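Cytosolic phospholipase A2 delta (Homo sapiens, PDB 5IZ5) hydrolyses the sn-2 ester of glycerophospholipids in a calcium-dependent way, with a preference for linoleic acid at that position. Local coordinates at residues I389-E394 / M439-V444; D430-V435 / L527-S532; V485-Y490 / E504-E509; S662-G667 / L699-V704. The protein carries 3 engineered substitutions. All coordinates share one frame; numbering follows the deposited sequence.

Contact 1: I389-E394 / M439-V444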
# COMPACT_ATOMS: atom_id res chain seq x y z
N ILE B 389 21.14 20.15 -5.96
CA ILE B 389 22.20 19.27 -6.46
C ILE B 389 23.39 19.31 -5.51
O ILE B 389 23.91 18.27 -5.11
CB ILE B 389 22.74 19.69 -7.84
CG1 ILE B 389 21.64 19.69 -8.91
CG2 ILE B 389 23.89 18.79 -8.27
CD1 ILE B 389 21.02 18.36 -9.18
N ARG B 390 23.82 20.52 -5.17
CA ARG B 390 24.96 20.74 -4.29
C ARG B 390 24.72 20.09 -2.92
O ARG B 390 25.56 19.38 -2.39
CB ARG B 390 25.22 22.23 -4.12
CG ARG B 390 26.51 22.57 -3.39
CD ARG B 390 26.50 23.99 -2.85
NE ARG B 390 27.70 24.26 -2.05
CZ ARG B 390 27.87 25.33 -1.26
NH1 ARG B 390 26.92 26.25 -1.15
NH2 ARG B 390 29.00 25.47 -0.59
N TYR B 391 23.54 20.36 -2.37
CA TYR B 391 23.10 19.79 -1.10
C TYR B 391 23.26 18.26 -1.12
O TYR B 391 23.88 17.68 -0.24
CB TYR B 391 21.65 20.20 -0.86
CG TYR B 391 21.02 19.70 0.42
CD1 TYR B 391 21.02 20.49 1.56
CD2 TYR B 391 20.39 18.46 0.46
CE1 TYR B 391 20.42 20.04 2.73
CE2 TYR B 391 19.79 18.00 1.62
CZ TYR B 391 19.81 18.80 2.75
OH TYR B 391 19.22 18.35 3.90
N ALA B 392 22.71 17.63 -2.15
CA ALA B 392 22.76 16.17 -2.30
C ALA B 392 24.19 15.67 -2.44
O ALA B 392 24.57 14.67 -1.84
CB ALA B 392 21.93 15.72 -3.48
N ARG B 393 24.99 16.38 -3.24
CA ARG B 393 26.39 16.02 -3.47
C ARG B 393 27.18 16.02 -2.16
O ARG B 393 27.94 15.10 -1.88
CB ARG B 393 27.04 17.00 -4.45
CG ARG B 393 28.45 16.60 -4.89
CD ARG B 393 29.27 17.78 -5.38
NE ARG B 393 28.51 18.69 -6.24
CZ ARG B 393 28.37 20.00 -6.05
NH1 ARG B 393 28.96 20.62 -5.02
NH2 ARG B 393 27.65 20.71 -6.90
N GLU B 394 26.99 17.07 -1.37
CA GLU B 394 27.74 17.23 -0.12
C GLU B 394 27.38 16.15 0.90
O GLU B 394 28.27 15.58 1.54
CB GLU B 394 27.53 18.63 0.45
CG GLU B 394 28.24 19.70 -0.37
CD GLU B 394 27.95 21.12 0.09
OE1 GLU B 394 27.14 21.31 1.01
OE2 GLU B 394 28.54 22.05 -0.50
N MET B 439 21.68 10.23 6.67
CA MET B 439 22.59 10.21 5.53
C MET B 439 22.25 11.30 4.51
O MET B 439 23.15 11.95 3.97
CB MET B 439 22.59 8.84 4.85
CG MET B 439 23.14 7.74 5.74
SD MET B 439 23.03 6.11 4.97
CE MET B 439 24.75 5.80 4.66
N LEU B 440 20.96 11.49 4.27
CA LEU B 440 20.49 12.48 3.30
C LEU B 440 20.57 13.92 3.83
O LEU B 440 20.84 14.84 3.07
CB LEU B 440 19.05 12.16 2.88
CG LEU B 440 18.80 11.29 1.63
CD1 LEU B 440 19.89 10.25 1.40
CD2 LEU B 440 17.43 10.64 1.71
N HIS B 441 20.31 14.10 5.13
CA HIS B 441 20.27 15.44 5.73
C HIS B 441 21.11 15.74 6.96
O HIS B 441 21.26 16.90 7.31
CB HIS B 441 18.82 15.81 6.07
CG HIS B 441 17.83 15.42 5.02
ND1 HIS B 441 17.54 16.22 3.93
CD2 HIS B 441 17.04 14.33 4.90
CE1 HIS B 441 16.63 15.64 3.19
NE2 HIS B 441 16.30 14.49 3.75
N GLY B 442 21.63 14.72 7.64
CA GLY B 442 22.39 14.95 8.87
C GLY B 442 21.62 15.55 10.03
O GLY B 442 22.22 15.93 11.04
N GLN B 443 20.30 15.63 9.91
CA GLN B 443 19.43 16.10 10.98
C GLN B 443 18.00 15.62 10.77
O GLN B 443 17.65 15.12 9.70
CB GLN B 443 19.42 17.63 11.05
CG GLN B 443 18.94 18.29 9.76
CD GLN B 443 18.83 19.80 9.87
OE1 GLN B 443 18.88 20.36 10.96
NE2 GLN B 443 18.69 20.46 8.73
N VAL B 444 17.18 15.80 11.79
CA VAL B 444 15.74 15.59 11.69
C VAL B 444 15.19 16.56 10.65
O VAL B 444 15.42 17.76 10.73
CB VAL B 444 15.04 15.81 13.06
CG1 VAL B 444 13.52 15.86 12.91
CG2 VAL B 444 15.44 14.71 14.04
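L440 and H441, the last two residues of helix 428-441, receive the phenol of Y391 from helix 386-397. This is a helix-to-helix contact in the patatin-like catalytic domain, and practically all of it on the 389-394 side is this one tyrosine.

Going along 439-444, L440 takes part through its backbone. Its carbonyl O sits 3.6 Å from Y391 CE2, at a slant to the tyrosine ring. The leucine side chain is buried and lies about 11 Å from that of the nucleophile S365.

H441 makes the polar link. Its CG stands beside the backbone N (chi1 -42°), which brings ND1 round to the tyrosine, and the Y391 OH to H441 ND1 distance is 2.7 Å. Either atom could be the donor of this hydrogen bond. Each ring offers its rim: ND1 lies in the plane of the phenol ring, the hydroxyl O lies in the plane of the imidazole, and the two planes are turned 48° from each other. One face of the imidazole is backed by L440 CB.

G442 leaves the helix with positive phi, directly after the histidine; its O is hydrogen-bonded to R408 NH2.

Y391 reaches across because its CG is anti to its own backbone N, sending the ring away from the helix with the hydroxyl leading. H373 stacks on that ring and H395 also meets it, so the tyrosine sits among three histidines. Beyond the bond to ND1, Y391 OH also lies 3.4 Å from H441 CB.

Contact 2: D430-V435 / L527-S532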
# COMPACT_ATOMS: atom_id res chain seq x y z
N ASP B 430 11.66 1.31 10.48
CA ASP B 430 11.77 2.43 11.39
C ASP B 430 13.22 2.85 11.59
O ASP B 430 13.51 4.04 11.60
CB ASP B 430 11.10 2.13 12.73
CG ASP B 430 9.63 1.86 12.58
OD1 ASP B 430 8.88 2.82 12.30
OD2 ASP B 430 9.21 0.70 12.72
N LEU B 431 14.12 1.88 11.72
CA LEU B 431 15.53 2.22 11.90
C LEU B 431 16.09 2.78 10.60
O LEU B 431 16.86 3.74 10.61
CB LEU B 431 16.37 1.02 12.33
CG LEU B 431 17.85 1.32 12.55
CD1 LEU B 431 18.07 2.40 13.61
CD2 LEU B 431 18.60 0.06 12.93
N TRP B 432 15.72 2.16 9.49
CA TRP B 432 16.17 2.60 8.18
C TRP B 432 15.73 4.04 7.91
O TRP B 432 16.49 4.83 7.36
CB TRP B 432 15.67 1.64 7.10
CG TRP B 432 15.87 2.11 5.70
CD1 TRP B 432 14.91 2.19 4.75
CD2 TRP B 432 17.09 2.54 5.09
NE1 TRP B 432 15.45 2.65 3.58
CE2 TRP B 432 16.79 2.88 3.76
CE3 TRP B 432 18.41 2.68 5.54
CZ2 TRP B 432 17.76 3.33 2.86
CZ3 TRP B 432 19.38 3.14 4.65
CH2 TRP B 432 19.05 3.46 3.33
N ALA B 433 14.53 4.39 8.36
CA ALA B 433 14.03 5.75 8.24
C ALA B 433 14.97 6.75 8.89
O ALA B 433 15.30 7.77 8.28
CB ALA B 433 12.64 5.87 8.85
N LEU B 434 15.42 6.45 10.11
CA LEU B 434 16.25 7.38 10.86
C LEU B 434 17.66 7.47 10.29
O LEU B 434 18.25 8.55 10.22
CB LEU B 434 16.30 6.99 12.34
CG LEU B 434 14.95 6.90 13.07
CD1 LEU B 434 15.15 6.37 14.48
CD2 LEU B 434 14.25 8.25 13.10
N VAL B 435 18.19 6.33 9.89
CA VAL B 435 19.51 6.25 9.30
C VAL B 435 19.56 6.94 7.94
O VAL B 435 20.46 7.74 7.67
CB VAL B 435 19.93 4.78 9.17
CG1 VAL B 435 21.10 4.61 8.21
CG2 VAL B 435 20.26 4.22 10.55
N LEU B 527 8.17 7.54 5.19
CA LEU B 527 7.64 7.11 3.92
C LEU B 527 8.77 6.74 2.96
O LEU B 527 8.68 5.75 2.25
CB LEU B 527 6.73 8.17 3.30
CG LEU B 527 5.47 8.51 4.08
CD1 LEU B 527 4.59 9.43 3.25
CD2 LEU B 527 4.68 7.27 4.49
N GLU B 528 9.83 7.54 2.94
CA GLU B 528 11.01 7.22 2.14
C GLU B 528 11.55 5.83 2.49
O GLU B 528 11.98 5.09 1.60
CB GLU B 528 12.10 8.27 2.32
CG GLU B 528 11.77 9.57 1.62
CD GLU B 528 12.74 10.68 1.98
OE1 GLU B 528 12.72 11.15 3.13
OE2 GLU B 528 13.53 11.08 1.10
N ALA B 529 11.50 5.48 3.77
CA ALA B 529 11.96 4.17 4.23
C ALA B 529 11.13 3.03 3.65
O ALA B 529 11.70 2.01 3.27
CB ALA B 529 11.95 4.10 5.74
N ILE B 530 9.80 3.20 3.60
CA ILE B 530 8.86 2.23 2.98
C ILE B 530 9.15 2.12 1.50
O ILE B 530 9.26 1.02 0.96
CB ILE B 530 7.38 2.70 3.07
CG1 ILE B 530 6.94 3.03 4.49
CG2 ILE B 530 6.43 1.70 2.39
CD1 ILE B 530 7.05 1.92 5.49
N TRP B 531 9.23 3.26 0.84
CA TRP B 531 9.44 3.30 -0.61
C TRP B 531 10.75 2.64 -1.03
O TRP B 531 10.83 2.06 -2.11
CB TRP B 531 9.40 4.75 -1.12
CG TRP B 531 8.07 5.43 -0.88
CD1 TRP B 531 6.84 4.83 -0.87
CD2 TRP B 531 7.85 6.81 -0.65
NE1 TRP B 531 5.86 5.76 -0.64
CE2 TRP B 531 6.45 6.99 -0.50
CE3 TRP B 531 8.69 7.93 -0.55
CZ2 TRP B 531 5.88 8.24 -0.26
CZ3 TRP B 531 8.12 9.17 -0.30
CH2 TRP B 531 6.73 9.31 -0.16
N SER B 532 11.77 2.77 -0.19
CA SER B 532 13.08 2.21 -0.46
C SER B 532 13.47 1.10 0.52
O SER B 532 14.66 0.92 0.80
CB SER B 532 14.13 3.33 -0.45
OG SER B 532 14.26 3.93 0.84
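W432 and A433 of helix 428-441 lie against A529 and S532 at the C-terminal end of helix 524-531, a buried helix pair beside the active site.

W432 brings the indole. With CG anti to the backbone N (chi1 170°), the five-membered ring lies edge-on to the end of the other helix. There CD1 is 3.5 Å from A529 O, which lies near the ring plane, and CD1 also packs against A529 CB. One atom further round, W432 NE1 gives a hydrogen bond to S532 OG at 3.2 Å, with an N-H...O angle of 157° and the oxygen only 12° out of the indole plane. F535 stacks on the same ring.

A433 closes the gap between the backbones: its CB meets A529 CB at 3.6 Å, and the two CA atoms are just 4.8 Å apart. A529 CB also lies 3.6 Å from A433 CA; the small alanines allow this close approach.

S532 OG takes N-H groups from two indoles, W432 and W369, and passes its own hydrogen to E528 O at 2.7 Å. That carbonyl also receives S532 N, from the opposite face. The hydroxyl is therefore used both as acceptor and as donor, and its rotation is fixed. The S532 side chain lies about 4 Å from that of the nucleophile S365 and about 4 Å from that of D651, the probable proton acceptor, so this fixed hydroxyl belongs to the immediate surroundings of the catalytic site.

Contact 3: V485-Y490 / E504-E509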
# COMPACT_ATOMS: atom_id res chain seq x y z
N VAL B 485 0.00 0.32 -4.14
CA VAL B 485 -0.45 1.42 -3.30
C VAL B 485 0.28 2.69 -3.73
O VAL B 485 1.50 2.82 -3.62
CB VAL B 485 -0.20 1.15 -1.80
CG1 VAL B 485 -0.65 2.35 -0.97
CG2 VAL B 485 -0.94 -0.10 -1.35
N GLU B 486 -0.50 3.64 -4.21
CA GLU B 486 0.01 4.90 -4.73
C GLU B 486 -0.04 5.99 -3.67
O GLU B 486 -1.05 6.10 -2.96
CB GLU B 486 -0.84 5.28 -5.94
CG GLU B 486 -0.71 6.71 -6.41
CD GLU B 486 -1.62 6.96 -7.59
OE1 GLU B 486 -1.26 6.53 -8.71
OE2 GLU B 486 -2.71 7.56 -7.39
N PHE B 487 1.03 6.79 -3.58
CA PHE B 487 1.08 7.95 -2.67
C PHE B 487 1.21 9.25 -3.47
O PHE B 487 2.06 9.35 -4.37
CB PHE B 487 2.30 7.87 -1.74
CG PHE B 487 2.27 6.73 -0.77
CD1 PHE B 487 2.17 6.96 0.59
CD2 PHE B 487 2.36 5.41 -1.21
CE1 PHE B 487 2.15 5.91 1.50
CE2 PHE B 487 2.35 4.35 -0.31
CZ PHE B 487 2.24 4.60 1.04
N SER B 488 0.40 10.24 -3.13
CA SER B 488 0.57 11.61 -3.63
C SER B 488 0.28 12.60 -2.51
O SER B 488 -0.25 12.21 -1.47
CB SER B 488 -0.36 11.87 -4.82
OG SER B 488 -1.62 12.36 -4.39
N PRO B 489 0.59 13.89 -2.73
CA PRO B 489 0.26 14.90 -1.72
C PRO B 489 -1.25 15.04 -1.46
O PRO B 489 -1.62 15.55 -0.40
CB PRO B 489 0.82 16.20 -2.31
CG PRO B 489 1.88 15.75 -3.27
CD PRO B 489 1.32 14.49 -3.86
N TYR B 490 -2.08 14.61 -2.40
CA TYR B 490 -3.53 14.66 -2.24
C TYR B 490 -4.14 13.38 -1.68
O TYR B 490 -5.09 13.45 -0.90
CB TYR B 490 -4.21 14.99 -3.58
CG TYR B 490 -3.81 16.33 -4.15
CD1 TYR B 490 -3.83 17.48 -3.37
CD2 TYR B 490 -3.43 16.46 -5.49
CE1 TYR B 490 -3.47 18.71 -3.89
CE2 TYR B 490 -3.06 17.68 -6.02
CZ TYR B 490 -3.08 18.80 -5.21
OH TYR B 490 -2.72 20.02 -5.72
N GLU B 504 -2.22 12.69 5.20
CA GLU B 504 -2.18 12.99 6.64
C GLU B 504 -2.89 11.93 7.47
O GLU B 504 -2.57 11.76 8.64
CB GLU B 504 -2.71 14.41 6.96
CG GLU B 504 -4.12 14.71 6.47
CD GLU B 504 -4.12 15.39 5.12
OE1 GLU B 504 -3.50 14.89 4.15
OE2 GLU B 504 -4.77 16.45 5.04
N LEU B 505 -3.80 11.18 6.87
CA LEU B 505 -4.50 10.11 7.57
C LEU B 505 -3.92 8.70 7.35
O LEU B 505 -4.37 7.75 7.98
CB LEU B 505 -5.98 10.12 7.19
CG LEU B 505 -6.77 11.38 7.60
CD1 LEU B 505 -8.23 11.18 7.27
CD2 LEU B 505 -6.60 11.70 9.08
N PHE B 506 -2.93 8.57 6.47
CA PHE B 506 -2.30 7.27 6.23
C PHE B 506 -1.49 6.86 7.45
O PHE B 506 -0.60 7.58 7.89
CB PHE B 506 -1.39 7.28 5.00
CG PHE B 506 -0.57 6.04 4.88
CD1 PHE B 506 -1.13 4.87 4.41
CD2 PHE B 506 0.76 6.03 5.28
CE1 PHE B 506 -0.39 3.71 4.32
CE2 PHE B 506 1.51 4.88 5.19
CZ PHE B 506 0.93 3.72 4.71
N GLY B 507 -1.81 5.68 7.98
CA GLY B 507 -1.24 5.21 9.23
C GLY B 507 -2.20 5.33 10.40
O GLY B 507 -1.90 4.85 11.49
N SER B 508 -3.34 5.98 10.19
CA SER B 508 -4.38 6.06 11.22
C SER B 508 -5.22 4.80 11.18
O SER B 508 -5.14 4.02 10.24
CB SER B 508 -5.25 7.31 11.05
OG SER B 508 -4.52 8.48 11.35
N GLU B 509 -6.03 4.61 12.22
CA GLU B 509 -6.86 3.42 12.34
C GLU B 509 -8.27 3.70 11.86
O GLU B 509 -8.85 4.74 12.17
CB GLU B 509 -6.87 2.93 13.79
CG GLU B 509 -5.52 2.38 14.23
CD GLU B 509 -5.41 2.14 15.73
OE1 GLU B 509 -6.43 2.28 16.44
OE2 GLU B 509 -4.29 1.82 16.18
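F487 and F506 make a T-shaped (edge-to-face) aromatic pair. The edge of F487 comes in over one face of F506, with F487 CE1 3.9 Å from F506 CE2 and displaced toward the rim. The planes are 77° apart and the centroids 5.2 Å. The slightly positive rim hydrogens of F487 thus face the pi cloud of F506, a favourable arrangement in a buried place. F506 gets there with CG anti to its backbone N (chi1 170°), which carries its ring across to F487.

Local hydrogen bonds shape both segments. S508 N to L505 O, 3.0 Å, closes a type II beta turn with F506 and G507 at its corners; the positive phi of G507 suits that place. On the other side, S488 OG accepts from Y490 N at 3.0 Å, an ST turn where the chain leaves its strand.

Among the ionic links, E504 pairs with R453.

Strand 482-487 runs between strands 463-471 and 492-494 in the mixed sheet of the catalytic domain. V492 of the latter touches both phenylalanines, L649 of strand 649-650 packs on F506, and W531 at the end of helix 524-531 meets F487 edge-to-face.

Contact 4: S662-G667 / L699-V704. With SO4 (sulfate ion), chain N.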
# COMPACT_ATOMS: atom_id res chain seq x y z
N SER B 662 1.19 4.05 -11.77
CA SER B 662 0.60 5.37 -11.53
C SER B 662 0.29 6.12 -12.83
O SER B 662 -0.62 6.96 -12.85
CB SER B 662 1.52 6.20 -10.63
OG SER B 662 1.31 5.88 -9.26
N MET B 663 1.04 5.83 -13.89
CA MET B 663 0.78 6.40 -15.21
C MET B 663 -0.48 5.82 -15.88
O MET B 663 -0.92 6.36 -16.88
CB MET B 663 2.00 6.24 -16.14
CG MET B 663 3.26 6.97 -15.68
SD MET B 663 2.97 8.74 -15.43
CE MET B 663 4.57 9.32 -14.87
N PHE B 664 -1.05 4.76 -15.32
CA PHE B 664 -2.26 4.13 -15.89
C PHE B 664 -3.49 4.10 -14.99
O PHE B 664 -4.45 3.39 -15.28
CB PHE B 664 -1.93 2.71 -16.36
CG PHE B 664 -0.92 2.69 -17.45
CD1 PHE B 664 -1.30 2.91 -18.75
CD2 PHE B 664 0.43 2.49 -17.17
CE1 PHE B 664 -0.37 2.92 -19.77
CE2 PHE B 664 1.37 2.50 -18.18
CZ PHE B 664 0.97 2.71 -19.48
N ARG B 665 -3.47 4.86 -13.90
CA ARG B 665 -4.68 5.05 -13.13
C ARG B 665 -5.72 5.71 -14.04
O ARG B 665 -5.38 6.63 -14.78
CB ARG B 665 -4.41 5.93 -11.91
CG ARG B 665 -5.66 6.20 -11.09
CD ARG B 665 -5.36 6.94 -9.81
NE ARG B 665 -6.58 7.27 -9.08
CZ ARG B 665 -6.62 7.91 -7.91
NH1 ARG B 665 -5.50 8.30 -7.30
NH2 ARG B 665 -7.80 8.16 -7.34
N PRO B 666 -6.98 5.23 -14.00
CA PRO B 666 -8.03 5.83 -14.83
C PRO B 666 -8.16 7.34 -14.64
O PRO B 666 -8.10 7.83 -13.51
CB PRO B 666 -9.30 5.12 -14.37
CG PRO B 666 -8.83 3.81 -13.85
CD PRO B 666 -7.49 4.07 -13.24
N GLY B 667 -8.32 8.07 -15.74
CA GLY B 667 -8.45 9.52 -15.68
C GLY B 667 -7.18 10.27 -16.03
O GLY B 667 -7.25 11.42 -16.46
N LEU B 699 -4.13 -3.12 -20.95
CA LEU B 699 -3.78 -1.70 -20.89
C LEU B 699 -2.97 -1.34 -22.12
O LEU B 699 -1.95 -1.98 -22.39
CB LEU B 699 -2.96 -1.42 -19.62
CG LEU B 699 -3.67 -1.67 -18.29
CD1 LEU B 699 -2.76 -1.33 -17.13
CD2 LEU B 699 -4.96 -0.86 -18.19
N PRO B 700 -3.41 -0.32 -22.90
CA PRO B 700 -2.68 -0.01 -24.12
C PRO B 700 -1.28 0.53 -23.85
O PRO B 700 -1.10 1.49 -23.11
CB PRO B 700 -3.54 1.04 -24.83
CG PRO B 700 -4.47 1.58 -23.79
CD PRO B 700 -4.64 0.48 -22.77
N PHE B 701 -0.30 -0.11 -24.47
CA PHE B 701 1.09 0.21 -24.26
C PHE B 701 1.86 -0.22 -25.51
O PHE B 701 1.56 -1.28 -26.06
CB PHE B 701 1.58 -0.55 -23.03
CG PHE B 701 2.91 -0.11 -22.55
CD1 PHE B 701 3.02 0.96 -21.69
CD2 PHE B 701 4.06 -0.74 -22.99
CE1 PHE B 701 4.25 1.39 -21.25
CE2 PHE B 701 5.29 -0.32 -22.57
CZ PHE B 701 5.38 0.74 -21.69
N PRO B 702 2.83 0.59 -25.98
CA PRO B 702 3.53 0.23 -27.22
C PRO B 702 4.43 -0.98 -27.06
O PRO B 702 4.85 -1.31 -25.95
CB PRO B 702 4.39 1.46 -27.53
CG PRO B 702 4.62 2.08 -26.20
CD PRO B 702 3.35 1.85 -25.42
N ARG B 703 4.72 -1.63 -28.18
CA ARG B 703 5.66 -2.73 -28.19
C ARG B 703 7.04 -2.21 -27.81
O ARG B 703 7.43 -1.12 -28.23
CB ARG B 703 5.71 -3.39 -29.57
CG ARG B 703 4.35 -3.83 -30.09
CD ARG B 703 4.48 -4.84 -31.18
NE ARG B 703 3.16 -5.31 -31.59
CZ ARG B 703 2.52 -4.96 -32.70
NH1 ARG B 703 3.05 -4.13 -33.59
NH2 ARG B 703 1.31 -5.47 -32.93
N VAL B 704 7.76 -2.98 -27.02
CA VAL B 704 9.12 -2.66 -26.62
C VAL B 704 9.99 -3.74 -27.22
O VAL B 704 10.24 -4.78 -26.59
CB VAL B 704 9.28 -2.59 -25.08
CG1 VAL B 704 10.72 -2.31 -24.69
CG2 VAL B 704 8.37 -1.52 -24.51
S SO4 N . -9.38 6.56 -18.75
O1 SO4 N . -7.97 6.96 -18.94
O2 SO4 N . -10.00 6.30 -20.07
O3 SO4 N . -9.44 5.32 -17.94
O4 SO4 N . -10.13 7.65 -18.07
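F664 reaches from its loop to L699, P700 and F701, joining two irregular connections of the patatin-like catalytic domain near the surface. The loop with 662-667 leads into strand 672-676; the loop with 699-704 follows helix 685-696.

From CA the phenylalanine points at its partner. CB comes first and meets L699 CD1 at 4.2 Å, the leucine in turn directing its CB toward F664. CG lies beside the backbone N, anti to the carbonyl carbon (chi1 -63°), and this carries the ring along 699-701. Down one side of the ring CE1 comes to P700 O, 3.7 Å away, a carbon against a carbonyl oxygen. On the other side CE2 is 4.2 Å from F701 CD1. The tip, CZ, makes the closest approach: it is 3.5 Å from F701 CD1.

Seen from F701, that tip arrives at the ring edge, near the plane. The two side chains cross at about a right angle, yet the approach to the F664 ring is oblique, so this is apolar packing without a defined stack. F701 has its CG anti to the backbone N (chi1 -169°), which brings its ring back toward F664; P702 CD covers part of one face, while L687, E691 and C694 of helix 685-696 and L731 of strand 730-734 also pack on it.

Three residues beyond F664, a sulfate ion, probably from the crystallisation liquor, sits beside P666 and G667. P666 CA touches its O3, and G667 N makes two weak hydrogen bonds to it, the shorter to sulfate O4 at 3.0 Å.

In the fold
Following the chain, contact 1 closes a largely helical excursion from helix 386-397 to the end of helix 428-441. Before it closes, contact 2 has opened on that same helix, so the two cross; they also touch, L440 against E528. Contact 2 then spans the sheet strands to helix 524-531, and contact 3 falls wholly within that span, tying strand 482-487 to the turn after strand 499-501. L527 of contact 2 packs on its two phenylalanines. Contact 4 comes later, in series, and closes a separate loop around strand 672-676 and helix 685-696. E486 of 485-490 joins it to the sheet through a salt bridge to R665 and a probable hydrogen bond to S662.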